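PDB 5NY5: 3,4-dihydroxybenzoate decarboxylase from Enterobacter cloacae, which decarboxylates 3,4-dihydroxybenzoate to catechol as a prenylated-FMN-dependent, metal-binding UbiD-family enzyme, and also carboxylates catechols at the para position. Local coordinates for residues Gly20-Thr25 and Ala57-Ser62. Sequence-based numbering, arbitrary orientation.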
ATOM      1  N   GLY A  20     -15.147 -15.958 -47.455  1.00 56.49           N
ATOM      2  CA  GLY A  20     -14.219 -15.599 -46.403  1.00 55.36           C
ATOM      3  C   GLY A  20     -14.323 -16.453 -45.162  1.00 54.06           C
ATOM      4  O   GLY A  20     -13.428 -16.387 -44.310  1.00 53.16           O
ATOM      5  N   HIS A  21     -15.377 -17.257 -45.029  1.00 54.08           N
ATOM      6  CA  HIS A  21     -15.596 -18.053 -43.834  1.00 53.05           C
ATOM      7  C   HIS A  21     -15.323 -19.536 -44.020  1.00 52.57           C
ATOM      8  O   HIS A  21     -15.353 -20.275 -43.033  1.00 51.78           O
ATOM      9  CB  HIS A  21     -17.034 -17.867 -43.330  1.00 53.53           C
ATOM     10  CG  HIS A  21     -17.255 -16.577 -42.607  1.00 53.76           C
ATOM     11  ND1 HIS A  21     -16.866 -16.383 -41.299  1.00 52.90           N
ATOM     12  CD2 HIS A  21     -17.818 -15.413 -43.007  1.00 54.93           C
ATOM     13  CE1 HIS A  21     -17.183 -15.157 -40.925  1.00 53.50           C
ATOM     14  NE2 HIS A  21     -17.761 -14.547 -41.943  1.00 54.74           N
ATOM     15  N   TYR A  22     -15.050 -19.993 -45.238  1.00 53.18           N
ATOM     16  CA  TYR A  22     -14.819 -21.410 -45.476  1.00 52.95           C
ATOM     17  C   TYR A  22     -13.955 -21.584 -46.713  1.00 53.55           C
ATOM     18  O   TYR A  22     -14.212 -20.960 -47.746  1.00 54.61           O
ATOM     19  CB  TYR A  22     -16.140 -22.167 -45.646  1.00 53.53           C
ATOM     20  CG  TYR A  22     -15.972 -23.641 -45.939  1.00 53.52           C
ATOM     21  CD1 TYR A  22     -15.815 -24.559 -44.911  1.00 52.67           C
ATOM     22  CD2 TYR A  22     -15.974 -24.114 -47.245  1.00 54.54           C
ATOM     23  CE1 TYR A  22     -15.661 -25.906 -45.174  1.00 52.84           C
ATOM     24  CE2 TYR A  22     -15.822 -25.457 -47.516  1.00 54.71           C
ATOM     25  CZ  TYR A  22     -15.666 -26.348 -46.478  1.00 53.86           C
ATOM     26  OH  TYR A  22     -15.516 -27.688 -46.749  1.00 59.49           O
ATOM     27  N   ILE A  23     -12.933 -22.435 -46.600  1.00 53.04           N
ATOM     28  CA  ILE A  23     -12.087 -22.813 -47.722  1.00 53.71           C
ATOM     29  C   ILE A  23     -11.831 -24.311 -47.647  1.00 53.55           C
ATOM     30  O   ILE A  23     -12.037 -24.950 -46.615  1.00 52.80           O
ATOM     31  CB  ILE A  23     -10.737 -22.058 -47.747  1.00 53.53           C
ATOM     32  CG1 ILE A  23      -9.868 -22.482 -46.563  1.00 52.47           C
ATOM     33  CG2 ILE A  23     -10.951 -20.553 -47.756  1.00 53.79           C
ATOM     34  CD1 ILE A  23      -8.451 -21.970 -46.640  1.00 52.50           C
ATOM     35  N   GLU A  24     -11.380 -24.866 -48.766  1.00 54.45           N
ATOM     36  CA  GLU A  24     -10.917 -26.241 -48.830  1.00 54.57           C
ATOM     37  C   GLU A  24      -9.537 -26.263 -49.467  1.00 55.03           C
ATOM     38  O   GLU A  24      -9.128 -25.316 -50.141  1.00 55.51           O
ATOM     39  CB  GLU A  24     -11.869 -27.136 -49.633  1.00 55.58           C
ATOM     40  CG  GLU A  24     -13.254 -27.280 -49.045  1.00 59.68           C
ATOM     41  CD  GLU A  24     -14.129 -28.221 -49.851  1.00 61.09           C
ATOM     42  OE1 GLU A  24     -13.662 -28.713 -50.899  1.00 57.56           O
ATOM     43  OE2 GLU A  24     -15.281 -28.470 -49.438  1.00 59.64           O
ATOM     44  N   THR A  25      -8.821 -27.360 -49.247  1.00 55.02           N
ATOM     45  CA  THR A  25      -7.536 -27.569 -49.892  1.00 55.72           C
ATOM     46  C   THR A  25      -7.390 -29.036 -50.258  1.00 56.49           C
ATOM     47  O   THR A  25      -7.789 -29.919 -49.495  1.00 56.08           O
ATOM     48  CB  THR A  25      -6.365 -27.138 -48.999  1.00 54.98           C
ATOM     49  OG1 THR A  25      -5.128 -27.478 -49.638  1.00 55.87           O
ATOM     50  CG2 THR A  25      -6.436 -27.822 -47.645  1.00 54.06           C
ATOM     51  N   ALA A  57     -13.012 -21.105 -41.663  1.00 50.09           N
ATOM     52  CA  ALA A  57     -12.928 -22.504 -41.295  1.00 49.73           C
ATOM     53  C   ALA A  57     -12.324 -23.275 -42.461  1.00 50.15           C
ATOM     54  O   ALA A  57     -12.436 -22.870 -43.620  1.00 50.84           O
ATOM     55  CB  ALA A  57     -14.305 -23.050 -40.933  1.00 49.89           C
HETATM   56  N   MSE A  58     -11.662 -24.380 -42.153  1.00 49.89           N
HETATM   57  CA  MSE A  58     -10.868 -25.040 -43.176  1.00 50.39           C
HETATM   58  C   MSE A  58     -11.107 -26.537 -43.265  1.00 50.64           C
HETATM   59  O   MSE A  58     -11.129 -27.238 -42.258  1.00 50.25           O
HETATM   60  CB  MSE A  58      -9.387 -24.771 -42.930  1.00 50.18           C
HETATM   61  CG  MSE A  58      -8.493 -25.100 -44.100  1.00 56.84           C
HETATM   62 SE   MSE A  58      -6.767 -24.231 -43.912  1.00 55.66          SE
HETATM   63  CE  MSE A  58      -5.939 -24.839 -45.566  1.00 52.09           C
HETATM   64  N   MSE A  59     -11.279 -27.013 -44.494  1.00 51.47           N
HETATM   65  CA  MSE A  59     -11.434 -28.432 -44.765  1.00 51.98           C
HETATM   66  C   MSE A  59     -10.207 -28.968 -45.487  1.00 52.53           C
HETATM   67  O   MSE A  59      -9.851 -28.491 -46.560  1.00 53.14           O
HETATM   68  CB  MSE A  59     -12.686 -28.687 -45.606  1.00 52.77           C
HETATM   69  CG  MSE A  59     -12.911 -30.148 -45.948  1.00 53.50           C
HETATM   70 SE   MSE A  59     -13.694 -31.151 -44.476  1.00 53.02          SE
HETATM   71  CE  MSE A  59     -15.451 -30.315 -44.483  1.00 53.18           C
ATOM     72  N   PHE A  60      -9.561 -29.962 -44.893  1.00 52.50           N
ATOM     73  CA  PHE A  60      -8.401 -30.611 -45.495  1.00 53.23           C
ATOM     74  C   PHE A  60      -8.884 -31.906 -46.135  1.00 54.19           C
ATOM     75  O   PHE A  60      -9.111 -32.904 -45.448  1.00 54.23           O
ATOM     76  CB  PHE A  60      -7.318 -30.858 -44.450  1.00 52.86           C
ATOM     77  CG  PHE A  60      -6.684 -29.600 -43.927  1.00 52.17           C
ATOM     78  CD1 PHE A  60      -5.459 -29.173 -44.412  1.00 52.59           C
ATOM     79  CD2 PHE A  60      -7.317 -28.837 -42.957  1.00 51.26           C
ATOM     80  CE1 PHE A  60      -4.872 -28.016 -43.934  1.00 52.11           C
ATOM     81  CE2 PHE A  60      -6.734 -27.677 -42.475  1.00 50.78           C
ATOM     82  CZ  PHE A  60      -5.509 -27.268 -42.964  1.00 51.20           C
ATOM     83  N   ASN A  61      -9.046 -31.883 -47.461  1.00 55.13           N
ATOM     84  CA  ASN A  61      -9.591 -33.022 -48.192  1.00 56.26           C
ATOM     85  C   ASN A  61      -8.561 -34.111 -48.456  1.00 57.18           C
ATOM     86  O   ASN A  61      -8.946 -35.253 -48.729  1.00 58.09           O
ATOM     87  CB  ASN A  61     -10.187 -32.558 -49.523  1.00 57.15           C
ATOM     88  CG  ASN A  61     -11.510 -31.841 -49.352  1.00 56.73           C
ATOM     89  OD1 ASN A  61     -12.311 -32.191 -48.486  1.00 56.22           O
ATOM     90  ND2 ASN A  61     -11.749 -30.832 -50.182  1.00 57.11           N
ATOM     91  N   SER A  62      -7.273 -33.790 -48.390  1.00 57.13           N
ATOM     92  CA  SER A  62      -6.205 -34.743 -48.667  1.00 58.21           C
ATOM     93  C   SER A  62      -5.397 -34.951 -47.394  1.00 57.63           C
ATOM     94  O   SER A  62      -4.601 -34.088 -47.009  1.00 57.05           O
ATOM     95  CB  SER A  62      -5.318 -34.253 -49.809  1.00 59.09           C
ATOM     96  OG  SER A  62      -4.230 -35.131 -50.020  1.00 60.25           O
TER
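I23 and M59 mark the centre of a parallel strand pairing, in which strands 22-25 and 57-60 run 21° apart in direction. I23 N donates to A57 O (3.1 Å) and I23 O accepts from M59 N, so the residue spans two positions of its partner strand; T25 N to M59 O and N61 N to T25 O repeat the pattern. At the start, A57 N reaches H21 O at 2.8 Å from well above the carbonyl plane, whereas the later donors I23 N, T25 N and N61 N come nearly in line with their C=O bonds.

On the face of Y22, E24, A57 and M59, two hydrogen bonds join Y22, E24 and, beyond the paired residues, N61. The hydroxyl of Y22 donates in the plane of its ring to the anti lone pair of E24 OE2, 2.8 Å from Y22 OH. The other carboxylate oxygen, E24 OE1, accepts N61 ND2 at 2.9 Å; the amide and carboxylate planes stand 90° apart, with ND2 above the carboxylate. Each oxygen thus has its own donor, which should restrict rotation of the carboxylate. CG of Y22 lies anti to its backbone N (chi1 178°), carrying the phenol along the strand pair until CZ packs against M59 CB; E24 CG runs beside that same CB.

The other face is apolar across the pair. I23 CG1 meets M58 CG at 3.8 Å, and T25 CG2 touches both M58 CE and the F60 ring, 3.6 Å from F60 CD1, while T25 OG1 bonds H27 N.

Helix 34-42 connects the two parallel strands in a beta-alpha-beta unit and packs on M58 and F60. Helix 8-16 lies against Y22 and M59, W486 of a second subunit packs on T25 and M58, and strand 70-73 continues the sheet beyond 57-60, leaving 22-25 as an outermost strand within the chain.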